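Local coordinates for extracellular solute-binding protein family 5 (Brucella melitensis, PDB 4ONY) that probably captures peptides or related solutes in the periplasm and hands them to an ABC transporter for uptake, at residues G424-I438 / A451-V463. Sequence-based numbering, arbitrary orientation. Where two conformers were deposited one is given.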
ATOM      1  N   GLY A 424      13.387  24.736  35.306  1.00 38.95           N
ATOM      2  CA  GLY A 424      13.384  24.930  33.864  1.00 38.44           C
ATOM      3  C   GLY A 424      12.437  23.842  33.353  1.00 33.33           C
ATOM      4  O   GLY A 424      12.859  22.827  32.802  1.00 36.65           O
ATOM      5  N   MET A 425      11.156  24.040  33.614  1.00 27.59           N
ATOM      6  CA  MET A 425      10.143  23.111  33.210  1.00 24.80           C
ATOM      7  C   MET A 425       9.087  23.825  32.408  1.00 20.88           C
ATOM      8  O   MET A 425       8.769  24.984  32.640  1.00 19.12           O
ATOM      9  CB  MET A 425       9.477  22.463  34.406  1.00 27.15           C
ATOM     10  CG  MET A 425      10.381  21.506  35.156  1.00 30.22           C
ATOM     11  SD  MET A 425       9.503  20.794  36.526  1.00 32.86           S
ATOM     12  CE  MET A 425       9.478  22.185  37.655  1.00 31.17           C
ATOM     13  N   ALA A 426       8.524  23.093  31.471  1.00 18.39           N
ATOM     14  CA  ALA A 426       7.285  23.488  30.832  1.00 17.00           C
ATOM     15  C   ALA A 426       6.146  23.059  31.734  1.00 16.69           C
ATOM     16  O   ALA A 426       6.061  21.880  32.103  1.00 16.21           O
ATOM     17  CB  ALA A 426       7.151  22.807  29.507  1.00 16.67           C
ATOM     18  N   ILE A 427       5.266  23.994  32.068  1.00 15.89           N
ATOM     19  CA  ILE A 427       4.163  23.734  32.962  1.00 16.30           C
ATOM     20  C   ILE A 427       2.866  23.799  32.167  1.00 15.96           C
ATOM     21  O   ILE A 427       2.557  24.833  31.530  1.00 14.34           O
ATOM     22  CB  ILE A 427       4.104  24.794  34.061  1.00 17.31           C
ATOM     23  CG1 ILE A 427       5.434  24.914  34.839  1.00 18.47           C
ATOM     24  CG2 ILE A 427       2.969  24.499  35.005  1.00 18.21           C
ATOM     25  CD1 ILE A 427       5.920  23.624  35.438  1.00 19.05           C
ATOM     26  N   ASP A 428       2.071  22.728  32.241  1.00 15.71           N
ATOM     27  CA  ASP A 428       0.811  22.680  31.472  1.00 16.22           C
ATOM     28  C   ASP A 428      -0.291  23.570  32.068  1.00 16.83           C
ATOM     29  O   ASP A 428      -0.110  24.167  33.131  1.00 17.16           O
ATOM     30  CB  ASP A 428       0.353  21.234  31.179  1.00 15.84           C
ATOM     31  CG  ASP A 428      -0.303  20.545  32.362  1.00 16.40           C
ATOM     32  OD1 ASP A 428      -0.787  21.185  33.313  1.00 16.28           O
ATOM     33  OD2 ASP A 428      -0.284  19.311  32.347  1.00 17.59           O
ATOM     34  N   PRO A 429      -1.433  23.694  31.367  1.00 17.50           N
ATOM     35  CA  PRO A 429      -2.415  24.651  31.860  1.00 17.88           C
ATOM     36  C   PRO A 429      -3.077  24.225  33.139  1.00 18.34           C
ATOM     37  O   PRO A 429      -3.738  25.068  33.740  1.00 18.23           O
ATOM     38  CB  PRO A 429      -3.465  24.689  30.745  1.00 17.89           C
ATOM     39  CG  PRO A 429      -2.750  24.242  29.518  1.00 17.43           C
ATOM     40  CD  PRO A 429      -1.771  23.216  30.011  1.00 17.38           C
ATOM     41  N   THR A 430      -2.908  22.974  33.575  1.00 17.99           N
ATOM     42  CA  THR A 430      -3.421  22.588  34.896  1.00 19.42           C
ATOM     43  C   THR A 430      -2.360  22.711  35.977  1.00 19.72           C
ATOM     44  O   THR A 430      -2.556  22.209  37.074  1.00 19.66           O
ATOM     45  CB  THR A 430      -3.926  21.145  34.925  1.00 20.57           C
ATOM     46  OG1 THR A 430      -2.845  20.225  34.683  1.00 21.40           O
ATOM     47  CG2 THR A 430      -4.962  20.951  33.867  1.00 21.32           C
ATOM     48  N   ALA A 431      -1.238  23.375  35.655  1.00 18.65           N
ATOM     49  CA  ALA A 431      -0.141  23.648  36.580  1.00 18.06           C
ATOM     50  C   ALA A 431       0.686  22.418  36.940  1.00 18.20           C
ATOM     51  O   ALA A 431       1.356  22.411  37.980  1.00 18.05           O
ATOM     52  CB  ALA A 431      -0.645  24.344  37.842  1.00 18.72           C
ATOM     53  N   LYS A 432       0.662  21.383  36.100  1.00 17.95           N
ATOM     54  CA  LYS A 432       1.525  20.223  36.297  1.00 18.37           C
ATOM     55  C   LYS A 432       2.716  20.322  35.382  1.00 16.90           C
ATOM     56  O   LYS A 432       2.572  20.706  34.226  1.00 16.32           O
ATOM     57  CB  LYS A 432       0.821  18.897  35.952  1.00 20.99           C
ATOM     58  CG  LYS A 432      -0.341  18.557  36.837  1.00 24.12           C
ATOM     59  CD  LYS A 432      -0.652  17.063  36.843  1.00 27.30           C
ATOM     60  CE  LYS A 432      -1.584  16.621  35.739  1.00 31.93           C
ATOM     61  NZ  LYS A 432      -2.812  17.472  35.581  1.00 36.47           N
ATOM     62  N   PRO A 433       3.889  19.919  35.846  1.00 16.13           N
ATOM     63  CA  PRO A 433       4.970  19.782  34.865  1.00 16.06           C
ATOM     64  C   PRO A 433       4.572  18.867  33.690  1.00 15.39           C
ATOM     65  O   PRO A 433       3.931  17.832  33.894  1.00 14.58           O
ATOM     66  CB  PRO A 433       6.120  19.172  35.683  1.00 16.25           C
ATOM     67  CG  PRO A 433       5.825  19.579  37.087  1.00 16.84           C
ATOM     68  CD  PRO A 433       4.320  19.512  37.176  1.00 16.87           C
ATOM     69  N   PHE A 434       4.879  19.295  32.464  1.00 15.07           N
ATOM     70  CA  PHE A 434       4.380  18.599  31.272  1.00 15.00           C
ATOM     71  C   PHE A 434       5.247  17.367  31.027  1.00 14.34           C
ATOM     72  O   PHE A 434       6.470  17.471  30.891  1.00 14.74           O
ATOM     73  CB  PHE A 434       4.387  19.517  30.043  1.00 15.54           C
ATOM     74  CG  PHE A 434       3.604  18.969  28.880  1.00 15.85           C
ATOM     75  CD1 PHE A 434       2.283  18.614  29.036  1.00 16.48           C
ATOM     76  CD2 PHE A 434       4.162  18.830  27.639  1.00 16.60           C
ATOM     77  CE1 PHE A 434       1.516  18.109  27.969  1.00 16.86           C
ATOM     78  CE2 PHE A 434       3.425  18.356  26.564  1.00 16.33           C
ATOM     79  CZ  PHE A 434       2.098  17.980  26.714  1.00 16.08           C
ATOM     80  N   ALA A 435       4.605  16.218  30.955  1.00 13.75           N
ATOM     81  CA  ALA A 435       5.277  14.958  30.812  1.00 13.66           C
ATOM     82  C   ALA A 435       4.383  13.963  30.076  1.00 13.42           C
ATOM     83  O   ALA A 435       3.175  14.020  30.209  1.00 12.88           O
ATOM     84  CB  ALA A 435       5.613  14.422  32.176  1.00 14.00           C
ATOM     85  N   PHE A 436       4.987  13.069  29.298  1.00 13.18           N
ATOM     86  CA  PHE A 436       4.240  12.038  28.654  1.00 13.51           C
ATOM     87  C   PHE A 436       5.127  10.874  28.277  1.00 13.68           C
ATOM     88  O   PHE A 436       6.360  10.949  28.408  1.00 13.04           O
ATOM     89  CB  PHE A 436       3.482  12.557  27.430  1.00 13.59           C
ATOM     90  CG  PHE A 436       4.340  13.045  26.297  1.00 13.47           C
ATOM     91  CD1 PHE A 436       4.668  12.192  25.244  1.00 13.50           C
ATOM     92  CD2 PHE A 436       4.690  14.388  26.196  1.00 13.77           C
ATOM     93  CE1 PHE A 436       5.389  12.653  24.164  1.00 13.47           C
ATOM     94  CE2 PHE A 436       5.388  14.866  25.105  1.00 13.39           C
ATOM     95  CZ  PHE A 436       5.755  13.987  24.093  1.00 13.56           C
ATOM     96  N   GLU A 437       4.495   9.784  27.876  1.00 13.47           N
ATOM     97  CA  GLU A 437       5.196   8.558  27.508  1.00 14.00           C
ATOM     98  C   GLU A 437       5.130   8.274  26.003  1.00 13.95           C
ATOM     99  O   GLU A 437       4.050   8.346  25.386  1.00 14.56           O
ATOM    100  CB  GLU A 437       4.560   7.364  28.249  1.00 15.03           C
ATOM    101  CG  GLU A 437       5.145   6.001  27.928  1.00 15.09           C
ATOM    102  CD  GLU A 437       4.332   4.913  28.555  1.00 16.10           C
ATOM    103  OE1 GLU A 437       3.356   4.447  27.967  1.00 16.81           O
ATOM    104  OE2 GLU A 437       4.688   4.465  29.653  1.00 17.98           O
ATOM    105  N   ILE A 438       6.248   7.891  25.417  1.00 13.46           N
ATOM    106  CA  ILE A 438       6.244   7.310  24.070  1.00 13.72           C
ATOM    107  C   ILE A 438       6.407   5.784  24.183  1.00 14.24           C
ATOM    108  O   ILE A 438       7.464   5.302  24.665  1.00 14.93           O
ATOM    109  CB  ILE A 438       7.352   7.881  23.183  1.00 13.09           C
ATOM    110  CG1 ILE A 438       7.231   9.414  23.088  1.00 12.83           C
ATOM    111  CG2 ILE A 438       7.262   7.279  21.788  1.00 13.01           C
ATOM    112  CD1 ILE A 438       8.356  10.078  22.319  1.00 13.21           C
ATOM    113  N   ALA A 451      15.830  10.622  19.989  1.00 18.69           N
ATOM    114  CA  ALA A 451      16.196  11.870  19.339  1.00 17.86           C
ATOM    115  C   ALA A 451      15.112  12.942  19.584  1.00 17.35           C
ATOM    116  O   ALA A 451      15.436  14.078  19.881  1.00 16.19           O
ATOM    117  CB  ALA A 451      16.444  11.649  17.858  1.00 18.27           C
ATOM    118  N   TYR A 452      13.833  12.564  19.488  1.00 16.45           N
ATOM    119  CA  TYR A 452      12.754  13.504  19.719  1.00 16.34           C
ATOM    120  C   TYR A 452      12.753  13.947  21.202  1.00 17.11           C
ATOM    121  O   TYR A 452      12.586  15.134  21.510  1.00 16.75           O
ATOM    122  CB  TYR A 452      11.418  12.840  19.362  1.00 15.64           C
ATOM    123  CG  TYR A 452      10.187  13.693  19.300  1.00 15.42           C
ATOM    124  CD1 TYR A 452      10.245  15.056  19.030  1.00 16.09           C
ATOM    125  CD2 TYR A 452       8.934  13.118  19.407  1.00 16.15           C
ATOM    126  CE1 TYR A 452       9.100  15.847  18.945  1.00 15.21           C
ATOM    127  CE2 TYR A 452       7.775  13.888  19.293  1.00 16.03           C
ATOM    128  CZ  TYR A 452       7.862  15.279  19.073  1.00 15.17           C
ATOM    129  OH  TYR A 452       6.712  16.060  18.947  1.00 13.80           O
ATOM    130  N   GLN A 453      12.940  12.989  22.092  1.00 17.77           N
ATOM    131  CA  GLN A 453      13.093  13.293  23.514  1.00 19.30           C
ATOM    132  C   GLN A 453      14.156  14.341  23.843  1.00 18.74           C
ATOM    133  O   GLN A 453      13.892  15.203  24.689  1.00 17.65           O
ATOM    134  CB  GLN A 453      13.389  12.026  24.335  1.00 20.50           C
ATOM    135  CG  GLN A 453      13.784  12.296  25.792  1.00 22.00           C
ATOM    136  CD  GLN A 453      14.288  11.026  26.437  1.00 24.37           C
ATOM    137  OE1 GLN A 453      15.308  10.500  26.041  1.00 25.72           O
ATOM    138  NE2 GLN A 453      13.517  10.473  27.343  1.00 26.36           N
ATOM    139  N   ARG A 454      15.322  14.289  23.191  1.00 19.20           N
ATOM    140  CA  ARG A 454      16.346  15.308  23.435  0.70 20.08           C
ATOM    141  C   ARG A 454      15.790  16.716  23.113  1.00 18.86           C
ATOM    142  O   ARG A 454      15.969  17.668  23.908  1.00 18.26           O
ATOM    143  CB  ARG A 454      17.663  14.964  22.729  0.70 21.94           C
ATOM    144  CG  ARG A 454      18.393  13.781  23.399  0.70 24.29           C
ATOM    145  CD  ARG A 454      19.807  13.461  22.857  0.70 25.69           C
ATOM    146  NE  ARG A 454      19.835  12.954  21.459  0.70 27.68           N
ATOM    147  CZ  ARG A 454      19.650  11.668  21.129  0.70 28.06           C
ATOM    148  NH1 ARG A 454      19.404  10.770  22.069  0.70 28.32           N
ATOM    149  NH2 ARG A 454      19.707  11.270  19.870  0.70 27.59           N
ATOM    150  N   ASN A 455      15.090  16.857  22.002  1.00 18.65           N
ATOM    151  CA  ASN A 455      14.545  18.194  21.659  1.00 19.21           C
ATOM    152  C   ASN A 455      13.408  18.681  22.584  1.00 19.08           C
ATOM    153  O   ASN A 455      13.330  19.883  22.969  1.00 18.29           O
ATOM    154  CB  ASN A 455      14.111  18.217  20.213  1.00 19.29           C
ATOM    155  CG  ASN A 455      15.291  18.280  19.296  1.00 20.23           C
ATOM    156  OD1 ASN A 455      15.731  17.264  18.745  1.00 19.66           O
ATOM    157  ND2 ASN A 455      15.839  19.475  19.159  1.00 19.81           N
ATOM    158  N   LEU A 456      12.555  17.744  22.986  1.00 18.14           N
ATOM    159  CA  LEU A 456      11.474  18.078  23.913  1.00 18.77           C
ATOM    160  C   LEU A 456      12.055  18.508  25.262  1.00 19.65           C
ATOM    161  O   LEU A 456      11.554  19.448  25.867  1.00 19.31           O
ATOM    162  CB  LEU A 456      10.481  16.900  24.064  1.00 18.95           C
ATOM    163  CG  LEU A 456       9.781  16.525  22.740  1.00 19.70           C
ATOM    164  CD1 LEU A 456       9.196  15.103  22.684  1.00 20.02           C
ATOM    165  CD2 LEU A 456       8.702  17.503  22.446  1.00 20.51           C
ATOM    166  N   SER A 457      13.090  17.807  25.730  1.00 20.15           N
ATOM    167  CA  SER A 457      13.683  18.124  27.027  1.00 22.19           C
ATOM    168  C   SER A 457      14.260  19.524  27.004  1.00 21.73           C
ATOM    169  O   SER A 457      14.232  20.183  27.986  1.00 20.63           O
ATOM    170  CB  SER A 457      14.775  17.154  27.440  1.00 23.36           C
ATOM    171  OG  SER A 457      15.879  17.393  26.589  1.00 28.07           O
ATOM    172  N   ARG A 458      14.757  19.980  25.869  1.00 23.11           N
ATOM    173  CA  ARG A 458      15.276  21.327  25.804  1.00 25.97           C
ATOM    174  C   ARG A 458      14.204  22.420  26.051  1.00 25.11           C
ATOM    175  O   ARG A 458      14.547  23.528  26.417  1.00 23.95           O
ATOM    176  CB  ARG A 458      15.996  21.576  24.485  1.00 29.96           C
ATOM    177  CG  ARG A 458      17.290  20.792  24.290  1.00 35.40           C
ATOM    178  CD  ARG A 458      17.963  21.137  22.947  1.00 41.42           C
ATOM    179  NE  ARG A 458      18.132  22.606  22.789  1.00 48.09           N
ATOM    180  CZ  ARG A 458      17.521  23.414  21.888  1.00 52.03           C
ATOM    181  NH1 ARG A 458      16.690  22.949  20.964  1.00 52.63           N
ATOM    182  NH2 ARG A 458      17.771  24.727  21.894  1.00 52.56           N
ATOM    183  N   LEU A 459      12.923  22.112  25.853  1.00 22.67           N
ATOM    184  CA  LEU A 459      11.841  23.030  26.229  1.00 23.42           C
ATOM    185  C   LEU A 459      11.232  22.803  27.627  1.00 21.51           C
ATOM    186  O   LEU A 459      10.188  23.350  27.943  1.00 21.62           O
ATOM    187  CB  LEU A 459      10.700  22.963  25.191  1.00 25.80           C
ATOM    188  CG  LEU A 459      10.616  24.172  24.273  1.00 29.88           C
ATOM    189  CD1 LEU A 459      11.684  24.025  23.226  1.00 31.55           C
ATOM    190  CD2 LEU A 459       9.258  24.249  23.590  1.00 33.94           C
ATOM    191  N   GLY A 460      11.851  21.958  28.423  1.00 19.87           N
ATOM    192  CA  GLY A 460      11.358  21.637  29.734  1.00 18.95           C
ATOM    193  C   GLY A 460      10.298  20.544  29.785  1.00 17.63           C
ATOM    194  O   GLY A 460       9.588  20.425  30.795  1.00 16.54           O
ATOM    195  N   ILE A 461      10.209  19.742  28.740  1.00 16.82           N
ATOM    196  CA  ILE A 461       9.215  18.671  28.702  1.00 18.66           C
ATOM    197  C   ILE A 461       9.846  17.291  29.023  1.00 18.88           C
ATOM    198  O   ILE A 461      10.829  16.916  28.416  1.00 19.95           O
ATOM    199  CB  ILE A 461       8.550  18.607  27.327  1.00 18.28           C
ATOM    200  CG1 ILE A 461       7.973  19.971  26.992  1.00 18.45           C
ATOM    201  CG2 ILE A 461       7.487  17.501  27.290  1.00 18.48           C
ATOM    202  CD1 ILE A 461       7.473  20.074  25.584  1.00 19.12           C
ATOM    203  N   ALA A 462       9.276  16.561  29.969  1.00 18.67           N
ATOM    204  CA  ALA A 462       9.822  15.291  30.365  1.00 19.39           C
ATOM    205  C   ALA A 462       9.119  14.160  29.557  1.00 19.95           C
ATOM    206  O   ALA A 462       7.906  14.014  29.582  1.00 22.50           O
ATOM    207  CB  ALA A 462       9.626  15.097  31.856  1.00 18.71           C
ATOM    208  N   VAL A 463       9.884  13.363  28.861  1.00 19.06           N
ATOM    209  CA  VAL A 463       9.337  12.293  28.067  1.00 19.31           C
ATOM    210  C   VAL A 463       9.889  10.968  28.474  1.00 19.17           C
ATOM    211  O   VAL A 463      11.078  10.836  28.557  1.00 19.60           O
ATOM    212  CB  VAL A 463       9.712  12.524  26.590  1.00 19.32           C
ATOM    213  CG1 VAL A 463       9.196  11.403  25.714  1.00 19.82           C
ATOM    214  CG2 VAL A 463       9.169  13.850  26.121  1.00 19.39           C
TER
HETATM  215  O   HOH W   1       8.284  18.794  32.572  1.00 17.64           O
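The Phe436 ring takes Val463 CG2 over one face, a CH-pi contact 4.2 Å from the ring centroid, while Ile461 CG2 and Leu456 CD1 approach it obliquely. Phe322 packs edge-to-face with this ring. Phe436 CG sits between its backbone N and carbonyl carbon (chi1 65°), placing the ring alongside Val463, with Phe436 CZ 3.9 Å from Leu456 CD1. Phe434 runs side by side with Ile461, Phe434 CD2 lying 3.6 Å from Ile461 CG2. Leu456 CD1 also covers a face of Tyr452, over the ring centre; Phe313 stacks on Tyr452, whose OH bonds to Leu331 O. Ile438 CD1 meets Val463 CG1 at 3.7 Å.

The backbones pair as parallel strands: Ala462 N donates to Phe434 O, and Phe436 N to Ala462 O, nearly in line with the carbonyl. Gly460, at positive phi, closes the helix in a Schellman motif, and its O accepts from Ala426 N at 3.0 Å. One water bridges Gly460 O and Phe434 O. This is the beta-alpha-beta crossover from strand 435-440 through helix 443-458 to edge strand 462-467: apolar packing seats the helix against the sheet, main-chain bonds set strand register, and one from Ala426 ties strand 425-427, hairpin partner of 420-422, to the helix end.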